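Local coordinates for protein acyl-CoA thioesterase II TesB2 (PDB 3U0A) that probably catalyses the hydrolysis of fatty acyl-CoA thioesters, releasing the free fatty acid and coenzyme A, at residues Leu79-Arg84 against Thr91-Ala96; Val154-Arg159 against Ser170-Trp175; Val187-Ala192 against Arg232-Leu237; His223-Met228 against Ala266-Glu271. One frame throughout, in Å; residues are numbered along the deposited sequence.

Contact 1. Residues Leu79-Arg84 against Thr91-Ala96. With SO4 (sulfate ion), chain D.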
loop_
_atom_site.group_PDB
_atom_site.type_symbol
_atom_site.label_atom_id
_atom_site.label_comp_id
_atom_site.label_asym_id
_atom_site.label_seq_id
_atom_site.Cartn_x
_atom_site.Cartn_y
_atom_site.Cartn_z
ATOM N N LEU A 79 10.522 17.457 7.829
ATOM C CA LEU A 79 10.970 18.124 6.644
ATOM C C LEU A 79 10.090 17.779 5.450
ATOM O O LEU A 79 10.200 16.701 4.889
ATOM C CB LEU A 79 12.397 17.689 6.379
ATOM C CG LEU A 79 13.336 18.010 7.537
ATOM C CD1 LEU A 79 14.747 17.648 7.092
ATOM C CD2 LEU A 79 13.201 19.507 7.948
ATOM N N VAL A 80 9.248 18.733 5.062
ATOM C CA VAL A 80 8.253 18.564 3.997
ATOM C C VAL A 80 8.836 18.972 2.646
ATOM O O VAL A 80 9.510 19.976 2.569
ATOM C CB VAL A 80 6.959 19.404 4.252
ATOM C CG1 VAL A 80 5.881 19.110 3.214
ATOM C CG2 VAL A 80 6.421 19.149 5.639
ATOM N N GLU A 81 8.548 18.181 1.605
ATOM C CA GLU A 81 8.959 18.455 0.222
ATOM C C GLU A 81 7.712 18.634 -0.621
ATOM O O GLU A 81 6.866 17.733 -0.613
ATOM C CB GLU A 81 9.699 17.251 -0.319
ATOM C CG GLU A 81 10.086 17.374 -1.786
ATOM C CD GLU A 81 10.584 16.048 -2.341
ATOM O OE1 GLU A 81 11.726 15.642 -1.992
ATOM O OE2 GLU A 81 9.795 15.379 -3.078
ATOM N N ARG A 82 7.567 19.764 -1.329
ATOM C CA ARG A 82 6.315 20.010 -2.085
ATOM C C ARG A 82 6.454 19.358 -3.434
ATOM O O ARG A 82 6.858 19.971 -4.368
ATOM C CB ARG A 82 5.978 21.488 -2.218
ATOM C CG ARG A 82 5.980 22.198 -0.894
ATOM C CD ARG A 82 5.211 23.518 -0.863
ATOM N NE ARG A 82 5.126 23.966 0.527
ATOM C CZ ARG A 82 4.373 24.951 0.995
ATOM N NH1 ARG A 82 3.590 25.651 0.190
ATOM N NH2 ARG A 82 4.406 25.225 2.294
ATOM N N THR A 83 6.131 18.084 -3.515
ATOM C CA THR A 83 6.654 17.293 -4.574
ATOM C C THR A 83 5.987 17.698 -5.890
ATOM O O THR A 83 6.646 17.833 -6.924
ATOM C CB THR A 83 6.468 15.802 -4.266
ATOM O OG1 THR A 83 7.087 15.506 -3.015
ATOM C CG2 THR A 83 7.107 14.965 -5.345
ATOM N N ARG A 84 4.680 17.928 -5.818
ATOM C CA ARG A 84 3.886 18.343 -6.957
ATOM C C ARG A 84 2.666 19.145 -6.470
ATOM O O ARG A 84 2.021 18.797 -5.452
ATOM C CB ARG A 84 3.467 17.108 -7.748
ATOM C CG ARG A 84 2.718 17.329 -9.078
ATOM C CD ARG A 84 1.195 17.261 -8.908
ATOM N NE ARG A 84 0.740 16.158 -8.027
ATOM C CZ ARG A 84 0.351 14.950 -8.454
ATOM N NH1 ARG A 84 0.330 14.677 -9.764
ATOM N NH2 ARG A 84 -0.035 14.005 -7.578
ATOM N N THR A 91 0.942 16.585 -4.141
ATOM C CA THR A 91 1.676 15.484 -3.512
ATOM C C THR A 91 2.749 16.034 -2.607
ATOM O O THR A 91 3.412 16.980 -2.982
ATOM C CB THR A 91 2.354 14.565 -4.563
ATOM O OG1 THR A 91 1.393 14.162 -5.559
ATOM C CG2 THR A 91 2.949 13.329 -3.897
ATOM N N ARG A 92 2.932 15.409 -1.444
ATOM C CA ARG A 92 3.994 15.756 -0.502
ATOM C C ARG A 92 4.871 14.572 -0.126
ATOM O O ARG A 92 4.376 13.446 -0.088
ATOM C CB ARG A 92 3.370 16.326 0.762
ATOM C CG ARG A 92 2.616 17.640 0.553
ATOM C CD ARG A 92 3.548 18.757 0.110
ATOM N NE ARG A 92 2.899 20.060 -0.015
ATOM C CZ ARG A 92 2.575 20.659 -1.156
ATOM N NH1 ARG A 92 2.805 20.086 -2.351
ATOM N NH2 ARG A 92 1.999 21.842 -1.112
ATOM N N ARG A 93 6.167 14.817 0.126
ATOM C CA ARG A 93 7.019 13.826 0.837
ATOM C C ARG A 93 7.456 14.440 2.143
ATOM O O ARG A 93 7.641 15.659 2.199
ATOM C CB ARG A 93 8.224 13.339 0.021
ATOM C CG ARG A 93 7.792 12.466 -1.131
ATOM C CD ARG A 93 8.924 11.731 -1.822
ATOM N NE ARG A 93 10.047 12.575 -2.271
ATOM C CZ ARG A 93 11.209 12.122 -2.807
ATOM N NH1 ARG A 93 11.465 10.803 -2.991
ATOM N NH2 ARG A 93 12.147 12.998 -3.135
ATOM N N VAL A 94 7.571 13.619 3.185
ATOM C CA VAL A 94 8.000 14.071 4.498
ATOM C C VAL A 94 9.036 13.110 5.078
ATOM O O VAL A 94 8.859 11.872 4.996
ATOM C CB VAL A 94 6.837 14.150 5.527
ATOM C CG1 VAL A 94 7.358 14.617 6.889
ATOM C CG2 VAL A 94 5.726 15.069 5.059
ATOM N N ASN A 95 10.101 13.692 5.665
ATOM C CA ASN A 95 11.079 12.957 6.456
ATOM C C ASN A 95 11.035 13.404 7.922
ATOM O O ASN A 95 11.243 14.552 8.216
ATOM C CB ASN A 95 12.499 13.175 5.929
ATOM C CG ASN A 95 12.828 12.346 4.697
ATOM O OD1 ASN A 95 12.097 11.411 4.300
ATOM N ND2 ASN A 95 13.962 12.677 4.087
ATOM N N ALA A 96 10.763 12.479 8.835
ATOM C CA ALA A 96 10.803 12.784 10.267
ATOM C C ALA A 96 12.223 12.495 10.736
ATOM O O ALA A 96 12.742 11.395 10.494
ATOM C CB ALA A 96 9.785 11.959 11.041
HETATM S S SO4 D . 3.616 28.354 4.684
HETATM O O1 SO4 D . 4.144 28.352 3.267
HETATM O O2 SO4 D . 2.499 27.382 4.812
HETATM O O3 SO4 D . 4.691 27.937 5.637
HETATM O O4 SO4 D . 3.219 29.776 5.081
#
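Leu-79 to Arg-84 and Thr-91 to Ala-96 are the facing arms of a beta hairpin, their short axes running at 160° to each other. Leu-79 pairs with Asn-95 and Glu-81 with Arg-93 through backbone hydrogen bonds, Glu-81 N reaching Arg-93 O at 2.7 Å. The regular register ends in a classic beta bulge, where Thr-83 and Arg-84 both face Thr-91. Thr-91 O there accepts three donors: Thr-83 N, Arg-84 N and Arg-92 NH1.

On one face Glu-81 and Arg-93 lie side by side in a salt bridge. Arg-93 takes hold side-on: its NH2 meets the syn lone pair of Glu-81 OE1 at 2.9 Å, while its NE reaches Glu-81 OE2, also at 2.9 Å, from above the carboxylate plane. Thr-83 OG1 donates to Glu-81 OE2 from the anti side at 2.7 Å, so three bonds fix the carboxylate's rotation. Leu-67 and Ser-105 of the second subunit pack on this face.

On the other face, a bend at chi2 (-64°) lays the Arg-92 guanidinium against Arg-82, whose CB sits 3.5 Å above its plane. Asp-85 and Thr-52 hold the Arg-92 end; Asn-19 takes Arg-82 NE, and Arg-82 NH2 reaches O1 of a sulfate at 3.3 Å. Val-80 and Val-94 turn to helix 34-51, the sheet-over-helix packing of a hot-dog fold.

Contact 2. Residues Val154-Arg159 against Ser170-Trp175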
loop_
_atom_site.group_PDB
_atom_site.type_symbol
_atom_site.label_atom_id
_atom_site.label_comp_id
_atom_site.label_asym_id
_atom_site.label_seq_id
_atom_site.Cartn_x
_atom_site.Cartn_y
_atom_site.Cartn_z
ATOM N N VAL A 154 -12.704 -0.661 22.684
ATOM C CA VAL A 154 -12.170 -1.630 21.738
ATOM C C VAL A 154 -12.798 -2.983 21.975
ATOM O O VAL A 154 -12.792 -3.464 23.096
ATOM C CB VAL A 154 -10.654 -1.729 21.874
ATOM C CG1 VAL A 154 -10.088 -2.525 20.718
ATOM C CG2 VAL A 154 -10.045 -0.322 21.959
ATOM N N ARG A 155 -13.369 -3.601 20.940
ATOM C CA ARG A 155 -14.124 -4.845 21.168
ATOM C C ARG A 155 -13.769 -5.808 20.077
ATOM O O ARG A 155 -13.967 -5.497 18.900
ATOM C CB ARG A 155 -15.623 -4.566 21.202
ATOM C CG ARG A 155 -16.004 -3.563 22.267
ATOM C CD ARG A 155 -17.495 -3.480 22.583
ATOM N NE ARG A 155 -17.705 -2.339 23.481
ATOM C CZ ARG A 155 -18.872 -1.906 23.959
ATOM N NH1 ARG A 155 -20.014 -2.518 23.676
ATOM N NH2 ARG A 155 -18.891 -0.832 24.752
ATOM N N ILE A 156 -13.225 -6.960 20.477
ATOM C CA ILE A 156 -12.591 -7.897 19.560
ATOM C C ILE A 156 -13.554 -9.018 19.288
ATOM O O ILE A 156 -13.960 -9.719 20.198
ATOM C CB ILE A 156 -11.252 -8.427 20.135
ATOM C CG1 ILE A 156 -10.438 -7.223 20.674
ATOM C CG2 ILE A 156 -10.452 -9.199 19.077
ATOM C CD1 ILE A 156 -8.921 -7.355 20.648
ATOM N N VAL A 157 -13.939 -9.171 18.028
ATOM C CA VAL A 157 -14.872 -10.200 17.667
ATOM C C VAL A 157 -14.225 -11.534 18.024
ATOM O O VAL A 157 -13.078 -11.801 17.653
ATOM C CB VAL A 157 -15.298 -10.130 16.179
ATOM C CG1 VAL A 157 -16.321 -11.204 15.878
ATOM C CG2 VAL A 157 -15.922 -8.779 15.867
ATOM N N PRO A 158 -14.934 -12.352 18.820
ATOM C CA PRO A 158 -14.541 -13.713 19.196
ATOM C C PRO A 158 -14.370 -14.628 18.013
ATOM O O PRO A 158 -15.114 -14.515 17.009
ATOM C CB PRO A 158 -15.735 -14.198 20.015
ATOM C CG PRO A 158 -16.309 -12.979 20.608
ATOM C CD PRO A 158 -16.130 -11.918 19.565
ATOM N N ARG A 159 -13.420 -15.551 18.120
ATOM C CA ARG A 159 -13.112 -16.395 16.965
ATOM C C ARG A 159 -14.418 -17.099 16.453
ATOM O O ARG A 159 -14.657 -17.200 15.237
ATOM C CB ARG A 159 -11.948 -17.363 17.273
ATOM N N SER A 170 -5.940 -16.214 8.469
ATOM C CA SER A 170 -5.768 -15.391 9.626
ATOM C C SER A 170 -6.569 -14.116 9.499
ATOM O O SER A 170 -6.143 -13.165 8.845
ATOM C CB SER A 170 -4.279 -15.082 9.760
ATOM O OG SER A 170 -3.938 -14.674 11.060
ATOM N N GLN A 171 -7.734 -14.101 10.132
ATOM C CA GLN A 171 -8.647 -12.959 10.094
ATOM C C GLN A 171 -8.828 -12.468 11.499
ATOM O O GLN A 171 -8.758 -13.234 12.467
ATOM C CB GLN A 171 -10.058 -13.336 9.543
ATOM C CG GLN A 171 -10.128 -13.527 8.037
ATOM C CD GLN A 171 -11.433 -14.167 7.590
ATOM O OE1 GLN A 171 -11.454 -15.329 7.169
ATOM N NE2 GLN A 171 -12.526 -13.415 7.673
ATOM N N GLN A 172 -9.105 -11.183 11.605
ATOM C CA GLN A 172 -9.488 -10.630 12.875
ATOM C C GLN A 172 -10.405 -9.435 12.676
ATOM O O GLN A 172 -10.202 -8.652 11.766
ATOM C CB GLN A 172 -8.254 -10.259 13.662
ATOM C CG GLN A 172 -8.551 -9.366 14.834
ATOM C CD GLN A 172 -7.419 -9.323 15.826
ATOM O OE1 GLN A 172 -7.475 -10.038 16.816
ATOM N NE2 GLN A 172 -6.376 -8.506 15.568
ATOM N N GLN A 173 -11.427 -9.329 13.521
ATOM C CA GLN A 173 -12.342 -8.196 13.497
ATOM C C GLN A 173 -12.374 -7.480 14.829
ATOM O O GLN A 173 -12.568 -8.114 15.871
ATOM C CB GLN A 173 -13.734 -8.648 13.063
ATOM C CG GLN A 173 -13.810 -8.784 11.552
ATOM C CD GLN A 173 -14.973 -9.618 11.079
ATOM O OE1 GLN A 173 -15.700 -10.208 11.887
ATOM N NE2 GLN A 173 -15.172 -9.665 9.763
ATOM N N VAL A 174 -12.171 -6.159 14.776
ATOM C CA VAL A 174 -12.192 -5.299 15.957
ATOM C C VAL A 174 -13.079 -4.073 15.765
ATOM O O VAL A 174 -12.973 -3.378 14.756
ATOM C CB VAL A 174 -10.778 -4.804 16.319
ATOM C CG1 VAL A 174 -10.795 -4.193 17.707
ATOM C CG2 VAL A 174 -9.782 -5.948 16.269
ATOM N N TRP A 175 -13.936 -3.796 16.739
ATOM C CA TRP A 175 -14.678 -2.539 16.762
ATOM C C TRP A 175 -13.980 -1.560 17.643
ATOM O O TRP A 175 -13.555 -1.886 18.730
ATOM C CB TRP A 175 -16.053 -2.733 17.336
ATOM C CG TRP A 175 -17.041 -3.439 16.477
ATOM C CD1 TRP A 175 -17.362 -4.776 16.497
ATOM C CD2 TRP A 175 -17.923 -2.846 15.479
ATOM N NE1 TRP A 175 -18.337 -5.049 15.587
ATOM C CE2 TRP A 175 -18.719 -3.933 14.944
ATOM C CE3 TRP A 175 -18.127 -1.569 15.007
ATOM C CZ2 TRP A 175 -19.672 -3.732 13.971
ATOM C CZ3 TRP A 175 -19.067 -1.368 14.004
ATOM C CH2 TRP A 175 -19.828 -2.429 13.498
HETATM O O HOH W 1 -11.828 -11.413 15.271
#
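Val-157 packs alongside Gln-173, the two side chains pointing the same way. Val-157 CB rests 3.4 Å from Gln-173 O. Of the two methyls of Val-157, CG1 lies anti to the backbone N (chi1 -178°) and comes within 4.2 Å of Gln-173 OE1, whereas CG2, beside that N, presses on Gln-173 CB at 3.6 Å and goes on to Trp-175 CD1 at 4.3 Å. The backbone holds this valine in place: Val-157 N donates to Gln-173 O at 2.8 Å, and one water bridges the two segments next to this bond, giving a hydrogen to Val-157 O and accepting one from Gln-173 N. Further back, Arg-155 and Trp-175 form a hydrogen-bonded antiparallel pair. On the face of Ile-156 and Val-174, Val-154 CG1 also meets Val-174 CG1 at 3.5 Å, a close methyl contact.

The polar tips lead elsewhere, Gln-173 to Asp-240, Gln-172 to Gln-241, and Arg-155 to Pro-129 and Asp-153. Strand 152-156 is the outermost of its end of the chain's strand order; strand 171-178 lies between it and strand 237-247, and Trp-152 brings the outer strand against Ala-192 of helix 186-200.

Contact 3. Residues Val187-Ala192 against Arg232-Leu237; sequences VLHICA and RADEWL
His-189, on helix 186-200, receives a backbone hydrogen bond from the loop opposite: Ala-233 N reaches its ND1 at 3.0 Å, with an N-H...N angle of 163° and the donor close to the ring plane. At the neighbouring ring corner, CE1 of His-189 stands 3.5 Å above the centre of the Arg-232 guanidinium. The two planes are 66° apart, so the imidazole comes down steeply on the flat cation instead of stacking with it. One helical turn on, Ala-192 CB touches Ala-233 CB at 3.8 Å.

The next shell sets these groups. Arg-232 bends at chi3 (64°) and grips Asp-234 side-on, NE to OD1 at 2.8 Å and NH2 to OD2 at 2.6 Å, both on the syn side of the carboxylate; this fixes the rotation of the guanidinium, one face of which is turned to the histidine CE1. A type I beta turn from Arg-232 to Glu-235 carries both partners. Farther out, Asp-184 takes Arg-232 NH1, Leu-182 N binds Asp-234 OD2, and Pro-183 O binds His-189 NE2. The segment before the helix thus meets the same cluster, and the early turns of the long hot-dog helix are joined to the loop linking strands 217-227 and 237-247.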
loop_
_atom_site.group_PDB
_atom_site.type_symbol
_atom_site.label_atom_id
_atom_site.label_comp_id
_atom_site.label_asym_id
_atom_site.label_seq_id
_atom_site.Cartn_x
_atom_site.Cartn_y
_atom_site.Cartn_z
ATOM N N VAL A 187 -9.187 16.128 9.590
ATOM C CA VAL A 187 -7.791 15.722 9.672
ATOM C C VAL A 187 -7.523 14.973 10.975
ATOM O O VAL A 187 -6.787 14.025 10.996
ATOM C CB VAL A 187 -6.855 16.960 9.568
ATOM C CG1 VAL A 187 -5.417 16.602 9.874
ATOM C CG2 VAL A 187 -6.945 17.579 8.182
ATOM N N LEU A 188 -8.137 15.436 12.050
ATOM C CA LEU A 188 -8.021 14.799 13.351
ATOM C C LEU A 188 -8.618 13.394 13.328
ATOM O O LEU A 188 -8.148 12.497 14.023
ATOM C CB LEU A 188 -8.723 15.643 14.443
ATOM C CG LEU A 188 -8.806 15.012 15.845
ATOM C CD1 LEU A 188 -7.441 14.852 16.478
ATOM C CD2 LEU A 188 -9.700 15.816 16.761
ATOM N N HIS A 189 -9.682 13.228 12.562
ATOM C CA HIS A 189 -10.331 11.945 12.475
ATOM C C HIS A 189 -9.475 10.990 11.698
ATOM O O HIS A 189 -9.265 9.882 12.136
ATOM C CB HIS A 189 -11.764 12.079 11.924
ATOM C CG HIS A 189 -12.709 12.753 12.899
ATOM N ND1 HIS A 189 -13.613 12.078 13.599
ATOM C CD2 HIS A 189 -12.801 14.078 13.313
ATOM C CE1 HIS A 189 -14.252 12.918 14.414
ATOM N NE2 HIS A 189 -13.757 14.142 14.224
ATOM N N ILE A 190 -8.947 11.445 10.563
ATOM C CA ILE A 190 -8.039 10.644 9.736
ATOM C C ILE A 190 -6.838 10.157 10.583
ATOM O O ILE A 190 -6.550 8.967 10.610
ATOM C CB ILE A 190 -7.637 11.416 8.442
ATOM C CG1 ILE A 190 -8.845 11.571 7.506
ATOM C CG2 ILE A 190 -6.591 10.671 7.647
ATOM C CD1 ILE A 190 -8.746 12.783 6.591
ATOM N N CYS A 191 -6.206 11.077 11.317
ATOM C CA CYS A 191 -5.109 10.748 12.224
ATOM C C CYS A 191 -5.523 9.762 13.317
ATOM O O CYS A 191 -4.788 8.846 13.642
ATOM C CB CYS A 191 -4.526 12.013 12.854
ATOM S SG CYS A 191 -3.541 13.030 11.716
ATOM N N ALA A 192 -6.707 9.949 13.868
ATOM C CA ALA A 192 -7.233 9.045 14.873
ATOM C C ALA A 192 -7.288 7.625 14.301
ATOM O O ALA A 192 -6.781 6.696 14.913
ATOM C CB ALA A 192 -8.612 9.515 15.360
ATOM N N ARG A 232 -16.562 9.358 11.354
ATOM C CA ARG A 232 -16.231 9.935 12.638
ATOM C C ARG A 232 -15.614 8.905 13.577
ATOM O O ARG A 232 -16.207 7.857 13.827
ATOM C CB ARG A 232 -17.493 10.503 13.255
ATOM C CG ARG A 232 -17.941 11.827 12.644
ATOM C CD ARG A 232 -18.859 12.622 13.568
ATOM N NE ARG A 232 -18.173 13.031 14.807
ATOM C CZ ARG A 232 -17.542 14.189 15.004
ATOM N NH1 ARG A 232 -17.482 15.109 14.051
ATOM N NH2 ARG A 232 -16.962 14.422 16.180
ATOM N N ALA A 233 -14.425 9.200 14.105
ATOM C CA ALA A 233 -13.740 8.293 15.020
ATOM C C ALA A 233 -14.267 8.276 16.447
ATOM O O ALA A 233 -13.796 7.492 17.215
ATOM C CB ALA A 233 -12.285 8.611 15.038
ATOM N N ASP A 234 -15.196 9.164 16.805
ATOM C CA ASP A 234 -15.948 9.041 18.051
ATOM C C ASP A 234 -17.292 8.271 17.884
ATOM O O ASP A 234 -18.132 8.251 18.802
ATOM C CB ASP A 234 -16.197 10.416 18.699
ATOM C CG ASP A 234 -16.735 11.453 17.715
ATOM O OD1 ASP A 234 -16.996 11.102 16.542
ATOM O OD2 ASP A 234 -16.853 12.629 18.115
ATOM N N GLU A 235 -17.466 7.635 16.723
ATOM C CA GLU A 235 -18.579 6.711 16.468
ATOM C C GLU A 235 -17.996 5.358 16.110
ATOM O O GLU A 235 -16.831 5.274 15.739
ATOM C CB GLU A 235 -19.470 7.239 15.332
ATOM C CG GLU A 235 -20.430 8.348 15.781
ATOM C CD GLU A 235 -21.361 8.871 14.673
ATOM O OE1 GLU A 235 -21.301 8.382 13.488
ATOM O OE2 GLU A 235 -22.194 9.764 15.021
ATOM N N TRP A 236 -18.785 4.298 16.221
ATOM C CA TRP A 236 -18.254 2.971 15.965
ATOM C C TRP A 236 -17.703 2.802 14.555
ATOM O O TRP A 236 -18.376 3.132 13.555
ATOM C CB TRP A 236 -19.296 1.894 16.250
ATOM C CG TRP A 236 -19.548 1.665 17.731
ATOM C CD1 TRP A 236 -20.700 1.938 18.441
ATOM C CD2 TRP A 236 -18.625 1.076 18.717
ATOM N NE1 TRP A 236 -20.553 1.588 19.747
ATOM C CE2 TRP A 236 -19.338 1.072 19.985
ATOM C CE3 TRP A 236 -17.319 0.583 18.671
ATOM C CZ2 TRP A 236 -18.761 0.604 21.159
ATOM C CZ3 TRP A 236 -16.748 0.114 19.853
ATOM C CH2 TRP A 236 -17.465 0.127 21.079
ATOM N N LEU A 237 -16.459 2.315 14.500
ATOM C CA LEU A 237 -15.805 1.832 13.282
ATOM C C LEU A 237 -15.513 0.329 13.431
ATOM O O LEU A 237 -15.018 -0.113 14.474
ATOM C CB LEU A 237 -14.494 2.577 13.054
ATOM C CG LEU A 237 -14.578 4.085 12.954
ATOM C CD1 LEU A 237 -13.201 4.695 13.075
ATOM C CD2 LEU A 237 -15.301 4.521 11.670
#

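Contact 4. Residues His223-Met228 against Ala266-Glu271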
loop_
_atom_site.group_PDB
_atom_site.type_symbol
_atom_site.label_atom_id
_atom_site.label_comp_id
_atom_site.label_asym_id
_atom_site.label_seq_id
_atom_site.Cartn_x
_atom_site.Cartn_y
_atom_site.Cartn_z
ATOM N N HIS A 223 3.492 1.244 6.242
ATOM C CA HIS A 223 2.064 1.252 6.107
ATOM C C HIS A 223 1.694 2.021 4.851
ATOM O O HIS A 223 2.451 2.873 4.365
ATOM C CB HIS A 223 1.318 1.752 7.382
ATOM C CG HIS A 223 1.501 3.233 7.710
ATOM N ND1 HIS A 223 1.152 3.735 8.881
ATOM C CD2 HIS A 223 1.992 4.301 6.962
ATOM C CE1 HIS A 223 1.399 5.070 8.889
ATOM N NE2 HIS A 223 1.919 5.399 7.722
ATOM N N ALA A 224 0.529 1.667 4.320
ATOM C CA ALA A 224 -0.066 2.282 3.137
ATOM C C ALA A 224 -1.529 2.399 3.454
ATOM O O ALA A 224 -2.123 1.427 3.912
ATOM C CB ALA A 224 0.136 1.398 1.896
ATOM N N MET A 225 -2.107 3.577 3.218
ATOM C CA MET A 225 -3.527 3.841 3.561
ATOM C C MET A 225 -4.252 4.632 2.484
ATOM O O MET A 225 -3.638 5.402 1.740
ATOM C CB MET A 225 -3.639 4.592 4.877
ATOM C CG MET A 225 -3.009 3.875 6.056
ATOM S SD MET A 225 -3.124 4.807 7.583
ATOM C CE MET A 225 -2.110 3.741 8.644
ATOM N N TRP A 226 -5.568 4.416 2.401
ATOM C CA TRP A 226 -6.396 5.098 1.422
ATOM C C TRP A 226 -7.631 5.543 2.095
ATOM O O TRP A 226 -8.346 4.735 2.651
ATOM C CB TRP A 226 -6.703 4.173 0.243
ATOM C CG TRP A 226 -5.461 3.750 -0.544
ATOM C CD1 TRP A 226 -4.916 4.353 -1.660
ATOM C CD2 TRP A 226 -4.602 2.614 -0.294
ATOM N NE1 TRP A 226 -3.809 3.693 -2.094
ATOM C CE2 TRP A 226 -3.554 2.656 -1.306
ATOM C CE3 TRP A 226 -4.586 1.600 0.639
ATOM C CZ2 TRP A 226 -2.558 1.707 -1.365
ATOM C CZ3 TRP A 226 -3.559 0.644 0.572
ATOM C CH2 TRP A 226 -2.580 0.701 -0.416
ATOM N N PHE A 227 -7.890 6.839 2.065
ATOM C CA PHE A 227 -8.983 7.438 2.833
ATOM C C PHE A 227 -10.073 7.794 1.877
ATOM O O PHE A 227 -9.974 8.775 1.167
ATOM C CB PHE A 227 -8.485 8.665 3.593
ATOM C CG PHE A 227 -7.278 8.385 4.414
ATOM C CD1 PHE A 227 -7.365 7.574 5.528
ATOM C CD2 PHE A 227 -6.045 8.876 4.056
ATOM C CE1 PHE A 227 -6.246 7.285 6.285
ATOM C CE2 PHE A 227 -4.927 8.588 4.812
ATOM C CZ PHE A 227 -5.027 7.796 5.930
ATOM N N MET A 228 -11.104 6.965 1.837
ATOM C CA MET A 228 -12.108 7.037 0.763
ATOM C C MET A 228 -13.353 7.915 1.065
ATOM O O MET A 228 -13.801 8.642 0.207
ATOM C CB MET A 228 -12.572 5.625 0.389
ATOM C CG MET A 228 -11.601 4.797 -0.435
ATOM S SD MET A 228 -10.878 3.335 0.380
ATOM C CE MET A 228 -12.243 2.616 1.273
ATOM N N ALA A 266 -12.096 3.511 4.804
ATOM C CA ALA A 266 -10.629 3.387 4.617
ATOM C C ALA A 266 -10.126 1.942 4.405
ATOM O O ALA A 266 -10.748 0.976 4.861
ATOM C CB ALA A 266 -9.864 4.065 5.757
ATOM N N ALA A 267 -9.028 1.819 3.649
ATOM C CA ALA A 267 -8.329 0.563 3.398
ATOM C C ALA A 267 -6.909 0.733 3.858
ATOM O O ALA A 267 -6.365 1.828 3.775
ATOM C CB ALA A 267 -8.354 0.196 1.929
ATOM N N VAL A 268 -6.317 -0.326 4.393
ATOM C CA VAL A 268 -4.938 -0.259 4.865
ATOM C C VAL A 268 -4.215 -1.546 4.531
ATOM O O VAL A 268 -4.787 -2.623 4.649
ATOM C CB VAL A 268 -4.832 -0.080 6.404
ATOM C CG1 VAL A 268 -3.380 -0.060 6.838
ATOM C CG2 VAL A 268 -5.551 1.178 6.891
ATOM N N MET A 269 -2.956 -1.424 4.119
ATOM C CA MET A 269 -2.019 -2.545 4.081
ATOM C C MET A 269 -0.782 -2.172 4.872
ATOM O O MET A 269 -0.332 -1.046 4.784
ATOM C CB MET A 269 -1.618 -2.817 2.666
ATOM C CG MET A 269 -2.700 -3.524 1.893
ATOM S SD MET A 269 -2.336 -5.261 2.063
ATOM C CE MET A 269 -1.655 -5.624 0.453
ATOM N N GLN A 270 -0.240 -3.131 5.626
ATOM C CA GLN A 270 0.932 -2.927 6.450
ATOM C C GLN A 270 1.711 -4.210 6.585
ATOM O O GLN A 270 1.151 -5.283 6.836
ATOM C CB GLN A 270 0.508 -2.431 7.821
ATOM C CG GLN A 270 1.596 -2.252 8.863
ATOM C CD GLN A 270 1.130 -1.354 10.011
ATOM O OE1 GLN A 270 -0.002 -1.490 10.474
ATOM N NE2 GLN A 270 1.977 -0.427 10.455
ATOM N N GLU A 271 3.017 -4.085 6.387
ATOM C CA GLU A 271 3.934 -5.186 6.599
ATOM C C GLU A 271 4.690 -4.949 7.935
ATOM O O GLU A 271 4.988 -3.811 8.292
ATOM C CB GLU A 271 4.885 -5.299 5.412
ATOM C CG GLU A 271 5.761 -6.533 5.466
ATOM C CD GLU A 271 6.561 -6.758 4.188
ATOM O OE1 GLU A 271 7.219 -5.783 3.680
ATOM O OE2 GLU A 271 6.529 -7.927 3.710
#
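Met-225 and Val-268 lie side by side in the tight, buried middle of this antiparallel strand pair, with Met-225 CG 3.8 Å from Val-268 CG2. The strands run almost exactly antiparallel, at 175°. Ala-224 with Met-269 and Trp-226 with Ala-267 are the hydrogen-bonded pairs, Ala-224 N reaching Met-269 O at 2.9 Å. Trp-226 lays its indole edge along the partner strand: CE3 sits 3.6 Å from Ala-267 O, and CZ3 passes 4.1 Å from Met-269 N. The far side of the ring system is fixed across the dimer, where Trp-226 NE1 bonds to Asp-222 of the second subunit. Met-269 of that subunit packs on the same tryptophan.

Phe-227 CD1 only grazes Ala-266 CB at 4.3 Å, and its ring turns to Ile-190. Past the strand, the partly exposed Met-228 folds back through bends at chi2 (113°) and chi3, bringing its CE to 3.6 Å from Ala-266 N; Ser-245 of the second subunit packs against it. At the opposite end, His-223 CB brushes Gln-270 NE2 at 3.8 Å, while the imidazole swings away to bond Asp-198 of helix 186-200.

Thus Met-225, Phe-227 and Ala-266 share the face toward helix 186-200, and Trp-226, Ala-267 and Met-269 the other. An antiparallel sheet wrapped on a long helix is the hot-dog fold; here its other face lies in the subunit interface.

In the fold
From the N terminus, contact 1 comes first, closing the short hairpin of strands 76-85 and 89-98 in the N-terminal hot-dog domain. The other three belong to the second. Contact 2 closes the loop between strands 152-156 and 171-178, on the opposite side of the chain's centre from contact 1, about 35 Å apart, centre to centre. Contacts 3 and 4 then cross: their segments alternate along the chain, so helix 186-200 and strand 217-227 are tied to later partners in turn. Trp-236 packs contact 3 onto Trp-175 of contact 2, and Ile-190 meets Phe-227 of contact 4. Strand 58-66, beside strand 217-227, joins the two halves.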